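Local coordinates for cytoplasmic protein (Cryptococcus neoformans var. grubii serotype A, PDB 7LPO) that probably hydrolyses steryl beta-glucosides, releasing glucose from the sterol, as a glycoside hydrolase of family 5, at residues D85-N97 / L654-C666. Sequence-based numbering, arbitrary orientation.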
ATOM      1  N   ASP A  85     -15.792  15.520   8.624  1.00 24.79           N
ATOM      2  CA  ASP A  85     -15.157  15.920   9.875  1.00 25.33           C
ATOM      3  C   ASP A  85     -15.285  14.843  10.943  1.00 23.70           C
ATOM      4  O   ASP A  85     -14.418  14.737  11.815  1.00 23.26           O
ATOM      5  CB  ASP A  85     -15.764  17.228  10.381  1.00 30.84           C
ATOM      6  CG  ASP A  85     -15.428  18.406   9.487  1.00 37.76           C
ATOM      7  OD1 ASP A  85     -14.271  18.870   9.536  1.00 37.46           O
ATOM      8  OD2 ASP A  85     -16.313  18.854   8.718  1.00 43.12           O
ATOM      9  N   LEU A  86     -16.362  14.058  10.912  1.00 27.20           N
ATOM     10  CA  LEU A  86     -16.534  13.015  11.916  1.00 26.61           C
ATOM     11  C   LEU A  86     -15.503  11.908  11.737  1.00 24.70           C
ATOM     12  O   LEU A  86     -14.967  11.389  12.721  1.00 23.73           O
ATOM     13  CB  LEU A  86     -17.950  12.454  11.837  1.00 27.70           C
ATOM     14  CG  LEU A  86     -18.388  11.582  13.010  1.00 33.14           C
ATOM     15  CD1 LEU A  86     -18.115  12.242  14.353  1.00 34.15           C
ATOM     16  CD2 LEU A  86     -19.880  11.237  12.887  1.00 36.61           C
ATOM     17  N   HIS A  87     -15.200  11.545  10.488  1.00 21.76           N
ATOM     18  CA  HIS A  87     -14.193  10.519  10.242  1.00 19.60           C
ATOM     19  C   HIS A  87     -12.813  10.985  10.688  1.00 18.51           C
ATOM     20  O   HIS A  87     -12.083  10.243  11.356  1.00 17.04           O
ATOM     21  CB  HIS A  87     -14.178  10.150   8.767  1.00 20.56           C
ATOM     22  CG  HIS A  87     -15.385   9.385   8.327  1.00 20.16           C
ATOM     23  ND1 HIS A  87     -15.717   8.155   8.847  1.00 19.62           N
ATOM     24  CD2 HIS A  87     -16.337   9.677   7.412  1.00 21.59           C
ATOM     25  CE1 HIS A  87     -16.821   7.719   8.272  1.00 21.72           C
ATOM     26  NE2 HIS A  87     -17.213   8.620   7.388  1.00 21.62           N
ATOM     27  N   LEU A  88     -12.435  12.214  10.328  1.00 19.14           N
ATOM     28  CA  LEU A  88     -11.129  12.719  10.737  1.00 17.16           C
ATOM     29  C   LEU A  88     -11.058  12.866  12.252  1.00 18.73           C
ATOM     30  O   LEU A  88     -10.021  12.588  12.861  1.00 23.16           O
ATOM     31  CB  LEU A  88     -10.831  14.049  10.045  1.00 15.72           C
ATOM     32  CG  LEU A  88     -10.702  13.976   8.520  1.00 17.00           C
ATOM     33  CD1 LEU A  88     -10.680  15.368   7.878  1.00 19.50           C
ATOM     34  CD2 LEU A  88      -9.450  13.215   8.104  1.00 16.75           C
ATOM     35  N   ALA A  89     -12.151  13.295  12.880  1.00 16.80           N
ATOM     36  CA  ALA A  89     -12.177  13.375  14.336  1.00 15.78           C
ATOM     37  C   ALA A  89     -11.902  12.014  14.950  1.00 14.77           C
ATOM     38  O   ALA A  89     -11.124  11.896  15.903  1.00 15.72           O
ATOM     39  CB  ALA A  89     -13.527  13.910  14.813  1.00 19.16           C
ATOM     40  N   ARG A  90     -12.541  10.974  14.415  1.00 14.44           N
ATOM     41  CA  ARG A  90     -12.329   9.630  14.930  1.00 14.04           C
ATOM     42  C   ARG A  90     -10.866   9.236  14.801  1.00 14.02           C
ATOM     43  O   ARG A  90     -10.251   8.758  15.759  1.00 14.12           O
ATOM     44  CB  ARG A  90     -13.232   8.651  14.183  1.00 14.07           C
ATOM     45  CG  ARG A  90     -13.222   7.227  14.730  1.00 16.06           C
ATOM     46  CD  ARG A  90     -14.272   6.355  14.005  1.00 18.07           C
ATOM     47  NE  ARG A  90     -15.645   6.794  14.271  1.00 19.44           N
ATOM     48  CZ  ARG A  90     -16.466   7.319  13.365  1.00 18.51           C
ATOM     49  NH1 ARG A  90     -16.080   7.483  12.102  1.00 19.10           N
ATOM     50  NH2 ARG A  90     -17.690   7.669  13.724  1.00 17.42           N
ATOM     51  N   LEU A  91     -10.286   9.443  13.622  1.00 14.16           N
ATOM     52  CA  LEU A  91      -8.892   9.066  13.420  1.00 16.21           C
ATOM     53  C   LEU A  91      -7.977   9.835  14.365  1.00 16.14           C
ATOM     54  O   LEU A  91      -7.044   9.264  14.942  1.00 14.12           O
ATOM     55  CB  LEU A  91      -8.498   9.309  11.966  1.00 17.73           C
ATOM     56  CG  LEU A  91      -9.276   8.506  10.928  1.00 18.87           C
ATOM     57  CD1 LEU A  91      -8.916   8.919   9.502  1.00 19.91           C
ATOM     58  CD2 LEU A  91      -9.029   7.006  11.117  1.00 16.94           C
ATOM     59  N   LYS A  92      -8.240  11.128  14.559  1.00 18.56           N
ATOM     60  CA  LYS A  92      -7.400  11.905  15.468  1.00 21.87           C
ATOM     61  C   LYS A  92      -7.575  11.447  16.912  1.00 19.14           C
ATOM     62  O   LYS A  92      -6.595  11.346  17.662  1.00 19.11           O
ATOM     63  CB  LYS A  92      -7.719  13.396  15.341  1.00 26.95           C
ATOM     64  CG  LYS A  92      -6.552  14.303  15.729  1.00 30.53           C
ATOM     65  CD  LYS A  92      -5.514  14.338  14.613  1.00 36.27           C
ATOM     66  CE  LYS A  92      -4.312  15.198  14.973  1.00 40.53           C
ATOM     67  NZ  LYS A  92      -3.110  14.373  15.290  1.00 43.15           N
ATOM     68  N   ALA A  93      -8.814  11.158  17.317  1.00 17.13           N
ATOM     69  CA  ALA A  93      -9.079  10.695  18.676  1.00 18.02           C
ATOM     70  C   ALA A  93      -8.425   9.347  18.962  1.00 16.35           C
ATOM     71  O   ALA A  93      -8.168   9.030  20.129  1.00 15.92           O
ATOM     72  CB  ALA A  93     -10.592  10.608  18.913  1.00 19.32           C
ATOM     73  N   TRP A  94      -8.168   8.547  17.926  1.00 17.58           N
ATOM     74  CA  TRP A  94      -7.449   7.290  18.059  1.00 14.16           C
ATOM     75  C   TRP A  94      -5.947   7.492  18.144  1.00 17.01           C
ATOM     76  O   TRP A  94      -5.206   6.502  18.204  1.00 17.84           O
ATOM     77  CB  TRP A  94      -7.766   6.365  16.883  1.00 14.79           C
ATOM     78  CG  TRP A  94      -9.105   5.683  16.948  1.00 14.20           C
ATOM     79  CD1 TRP A  94      -9.858   5.444  18.067  1.00 15.02           C
ATOM     80  CD2 TRP A  94      -9.836   5.135  15.847  1.00 14.21           C
ATOM     81  NE1 TRP A  94     -11.019   4.779  17.721  1.00 16.03           N
ATOM     82  CE2 TRP A  94     -11.029   4.588  16.364  1.00 15.65           C
ATOM     83  CE3 TRP A  94      -9.596   5.046  14.471  1.00 16.92           C
ATOM     84  CZ2 TRP A  94     -11.977   3.975  15.554  1.00 15.65           C
ATOM     85  CZ3 TRP A  94     -10.555   4.438  13.662  1.00 14.73           C
ATOM     86  CH2 TRP A  94     -11.721   3.908  14.210  1.00 15.63           C
ATOM     87  N   GLY A  95      -5.485   8.743  18.161  1.00 14.21           N
ATOM     88  CA  GLY A  95      -4.079   9.049  18.309  1.00 13.95           C
ATOM     89  C   GLY A  95      -3.309   9.187  17.015  1.00 13.93           C
ATOM     90  O   GLY A  95      -2.105   9.459  17.057  1.00 15.10           O
ATOM     91  N   TYR A  96      -3.957   9.027  15.868  1.00 15.93           N
ATOM     92  CA  TYR A  96      -3.249   9.069  14.596  1.00 17.62           C
ATOM     93  C   TYR A  96      -2.887  10.497  14.212  1.00 19.28           C
ATOM     94  O   TYR A  96      -3.643  11.436  14.468  1.00 21.50           O
ATOM     95  CB  TYR A  96      -4.098   8.423  13.510  1.00 18.92           C
ATOM     96  CG  TYR A  96      -4.352   6.952  13.769  1.00 18.63           C
ATOM     97  CD1 TYR A  96      -3.391   6.161  14.387  1.00 19.01           C
ATOM     98  CD2 TYR A  96      -5.543   6.354  13.390  1.00 16.14           C
ATOM     99  CE1 TYR A  96      -3.612   4.827  14.628  1.00 20.05           C
ATOM    100  CE2 TYR A  96      -5.769   5.012  13.628  1.00 17.54           C
ATOM    101  CZ  TYR A  96      -4.805   4.258  14.251  1.00 19.43           C
ATOM    102  OH  TYR A  96      -5.030   2.925  14.498  1.00 23.37           O
ATOM    103  N   ASN A  97      -1.698  10.657  13.627  1.00 18.53           N
ATOM    104  CA  ASN A  97      -1.242  11.945  13.116  1.00 19.69           C
ATOM    105  C   ASN A  97      -0.776  11.853  11.668  1.00 18.27           C
ATOM    106  O   ASN A  97      -0.126  12.784  11.174  1.00 16.99           O
ATOM    107  CB  ASN A  97      -0.111  12.497  13.989  1.00 24.14           C
ATOM    108  CG  ASN A  97       1.035  11.505  14.159  1.00 29.38           C
ATOM    109  OD1 ASN A  97       1.054  10.448  13.526  1.00 31.68           O
ATOM    110  ND2 ASN A  97       1.996  11.845  15.014  1.00 30.95           N
ATOM    111  N   LEU A 654     -17.703   7.959  19.600  1.00 22.21           N
ATOM    112  CA  LEU A 654     -16.827   8.320  18.490  1.00 21.75           C
ATOM    113  C   LEU A 654     -15.717   7.290  18.303  1.00 20.66           C
ATOM    114  O   LEU A 654     -15.425   6.868  17.176  1.00 19.61           O
ATOM    115  CB  LEU A 654     -16.227   9.704  18.726  1.00 20.34           C
ATOM    116  CG  LEU A 654     -15.211  10.175  17.686  1.00 20.79           C
ATOM    117  CD1 LEU A 654     -15.891  10.464  16.357  1.00 20.90           C
ATOM    118  CD2 LEU A 654     -14.476  11.411  18.198  1.00 21.97           C
ATOM    119  N   ILE A 655     -15.076   6.880  19.398  1.00 22.77           N
ATOM    120  CA  ILE A 655     -13.908   6.012  19.284  1.00 22.60           C
ATOM    121  C   ILE A 655     -14.242   4.531  19.363  1.00 20.64           C
ATOM    122  O   ILE A 655     -13.347   3.695  19.169  1.00 22.92           O
ATOM    123  CB  ILE A 655     -12.865   6.353  20.366  1.00 25.25           C
ATOM    124  CG1 ILE A 655     -13.488   6.318  21.768  1.00 24.98           C
ATOM    125  CG2 ILE A 655     -12.253   7.733  20.103  1.00 24.80           C
ATOM    126  CD1 ILE A 655     -12.512   6.618  22.873  1.00 23.75           C
ATOM    127  N   LEU A 656     -15.484   4.174  19.619  1.00 19.57           N
ATOM    128  CA  LEU A 656     -15.850   2.769  19.741  1.00 20.55           C
ATOM    129  C   LEU A 656     -16.877   2.315  18.722  1.00 18.65           C
ATOM    130  O   LEU A 656     -16.755   1.212  18.180  1.00 19.47           O
ATOM    131  CB  LEU A 656     -16.406   2.477  21.144  1.00 22.85           C
ATOM    132  CG  LEU A 656     -15.505   2.723  22.348  1.00 27.92           C
ATOM    133  CD1 LEU A 656     -16.278   2.426  23.630  1.00 30.02           C
ATOM    134  CD2 LEU A 656     -14.251   1.878  22.245  1.00 28.93           C
ATOM    135  N   ASP A 657     -17.908   3.109  18.468  1.00 20.51           N
ATOM    136  CA  ASP A 657     -19.047   2.633  17.692  1.00 22.81           C
ATOM    137  C   ASP A 657     -18.686   2.536  16.214  1.00 22.79           C
ATOM    138  O   ASP A 657     -18.260   3.524  15.607  1.00 22.97           O
ATOM    139  CB  ASP A 657     -20.235   3.561  17.896  1.00 26.83           C
ATOM    140  CG  ASP A 657     -21.528   2.966  17.412  1.00 28.14           C
ATOM    141  OD1 ASP A 657     -21.767   1.776  17.685  1.00 29.51           O
ATOM    142  OD2 ASP A 657     -22.303   3.690  16.764  1.00 30.06           O
ATOM    143  N   GLY A 658     -18.873   1.346  15.636  1.00 20.53           N
ATOM    144  CA  GLY A 658     -18.448   1.061  14.286  1.00 18.76           C
ATOM    145  C   GLY A 658     -17.050   0.487  14.163  1.00 15.98           C
ATOM    146  O   GLY A 658     -16.714  -0.038  13.094  1.00 14.30           O
ATOM    147  N   SER A 659     -16.232   0.570  15.215  1.00 16.18           N
ATOM    148  CA  SER A 659     -14.871   0.055  15.179  1.00 19.27           C
ATOM    149  C   SER A 659     -14.851  -1.461  15.357  1.00 17.95           C
ATOM    150  O   SER A 659     -15.733  -2.044  15.989  1.00 17.49           O
ATOM    151  CB  SER A 659     -14.029   0.718  16.273  1.00 23.28           C
ATOM    152  OG  SER A 659     -14.323   0.147  17.541  1.00 27.24           O
ATOM    153  N   ARG A 660     -13.834  -2.101  14.783  1.00 16.76           N
ATOM    154  CA  ARG A 660     -13.612  -3.534  14.944  1.00 15.90           C
ATOM    155  C   ARG A 660     -12.202  -3.763  15.475  1.00 17.85           C
ATOM    156  O   ARG A 660     -11.225  -3.354  14.842  1.00 18.39           O
ATOM    157  CB  ARG A 660     -13.816  -4.277  13.621  1.00 14.43           C
ATOM    158  CG  ARG A 660     -15.187  -4.078  12.998  1.00 16.46           C
ATOM    159  CD  ARG A 660     -15.174  -2.929  12.004  1.00 16.73           C
ATOM    160  NE  ARG A 660     -14.520  -3.272  10.742  1.00 16.71           N
ATOM    161  CZ  ARG A 660     -15.059  -4.048   9.805  1.00 19.15           C
ATOM    162  NH1 ARG A 660     -16.262  -4.587   9.998  1.00 18.47           N
ATOM    163  NH2 ARG A 660     -14.396  -4.289   8.675  1.00 19.35           N
ATOM    164  N   ALA A 661     -12.102  -4.426  16.629  1.00 15.64           N
ATOM    165  CA  ALA A 661     -10.819  -4.722  17.266  1.00 17.24           C
ATOM    166  C   ALA A 661     -10.040  -3.445  17.569  1.00 14.24           C
ATOM    167  O   ALA A 661      -8.818  -3.399  17.431  1.00 14.21           O
ATOM    168  CB  ALA A 661      -9.982  -5.670  16.409  1.00 18.53           C
ATOM    169  N   VAL A 662     -10.762  -2.403  17.985  1.00 14.23           N
ATOM    170  CA  VAL A 662     -10.148  -1.128  18.336  1.00 14.19           C
ATOM    171  C   VAL A 662      -9.064  -1.307  19.394  1.00 15.13           C
ATOM    172  O   VAL A 662      -8.065  -0.582  19.397  1.00 14.15           O
ATOM    173  CB  VAL A 662     -11.249  -0.142  18.796  1.00 14.44           C
ATOM    174  CG1 VAL A 662     -11.789  -0.535  20.171  1.00 16.02           C
ATOM    175  CG2 VAL A 662     -10.735   1.272  18.793  1.00 14.23           C
ATOM    176  N   ALA A 663      -9.225  -2.271  20.300  1.00 16.05           N
ATOM    177  CA  ALA A 663      -8.222  -2.450  21.344  1.00 15.48           C
ATOM    178  C   ALA A 663      -6.842  -2.736  20.760  1.00 18.80           C
ATOM    179  O   ALA A 663      -5.825  -2.423  21.389  1.00 19.35           O
ATOM    180  CB  ALA A 663      -8.636  -3.576  22.285  1.00 15.16           C
ATOM    181  N   ALA A 664      -6.777  -3.314  19.562  1.00 15.44           N
ATOM    182  CA  ALA A 664      -5.488  -3.684  18.992  1.00 14.84           C
ATOM    183  C   ALA A 664      -4.865  -2.578  18.152  1.00 14.14           C
ATOM    184  O   ALA A 664      -3.637  -2.435  18.157  1.00 14.12           O
ATOM    185  CB  ALA A 664      -5.629  -4.952  18.144  1.00 15.12           C
ATOM    186  N   PHE A 665      -5.662  -1.781  17.433  1.00 16.63           N
ATOM    187  CA  PHE A 665      -5.062  -0.764  16.577  1.00 19.18           C
ATOM    188  C   PHE A 665      -4.974   0.611  17.223  1.00 18.92           C
ATOM    189  O   PHE A 665      -4.210   1.446  16.735  1.00 19.18           O
ATOM    190  CB  PHE A 665      -5.788  -0.671  15.219  1.00 16.16           C
ATOM    191  CG  PHE A 665      -7.221  -0.195  15.265  1.00 14.20           C
ATOM    192  CD1 PHE A 665      -7.533   1.129  15.525  1.00 14.18           C
ATOM    193  CD2 PHE A 665      -8.250  -1.065  14.949  1.00 14.35           C
ATOM    194  CE1 PHE A 665      -8.851   1.563  15.513  1.00 14.43           C
ATOM    195  CE2 PHE A 665      -9.570  -0.637  14.922  1.00 16.44           C
ATOM    196  CZ  PHE A 665      -9.873   0.680  15.204  1.00 16.42           C
ATOM    197  N   CYS A 666      -5.692   0.860  18.313  1.00 18.13           N
ATOM    198  CA  CYS A 666      -5.591   2.117  19.053  1.00 16.03           C
ATOM    199  C   CYS A 666      -4.720   1.862  20.278  1.00 14.06           C
ATOM    200  O   CYS A 666      -5.143   1.170  21.211  1.00 15.79           O
ATOM    201  CB  CYS A 666      -6.973   2.629  19.456  1.00 16.41           C
ATOM    202  SG  CYS A 666      -6.927   4.224  20.299  1.00 18.74           S
TER
HETATM  203  O   HOH W   1     -18.619   6.514  16.169  1.00 27.41           O
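Trp94 is clamped on both faces while its ring nitrogen bonds to the backbone across the contact. Phe665 turns its edge to one face in a T-shaped stack, with ring centroids 4.8 Å apart and planes at 74°. CE1 of Phe665 lies over the middle of the indole. The opposite face carries CG of Arg90, one helical turn back. Trp94 NE1 donates to Ile655 O at 2.9 Å, and that oxygen lies in the indole plane. Cys666 SG approaches the five-membered ring obliquely.

Arg90 runs extended from the helix, CG anti to the backbone N (chi1 -174°), then bends at chi3. This brings Arg90 NE to 2.9 Å from Leu654 O, in a bent hydrogen bond. Arg90 NH2 donates to a water that also lies 3.1 Å from Asp657 O, and Arg90 NH1 bonds to Tyr573. Leu654 is a knob in a hole formed by Leu86, Ala89, Arg90 and Ala93. Beside it, Ile655 CG2 packs on Ala93 CB at 3.5 Å. Beyond the Schellman motif at Gly95, Tyr96 OH donates to Phe665 O at 2.8 Å, from above the carbonyl plane.

The contact joins helix 83-93, between strands 35-43 and 98-104 of a probable TIM barrel, to the chain leading into strand 669-673, where the C-terminal beta-rich part begins. Helix 713-716 packs on Ile655, Val662 and Cys666; strand 35-43 meets Leu91 and Tyr96.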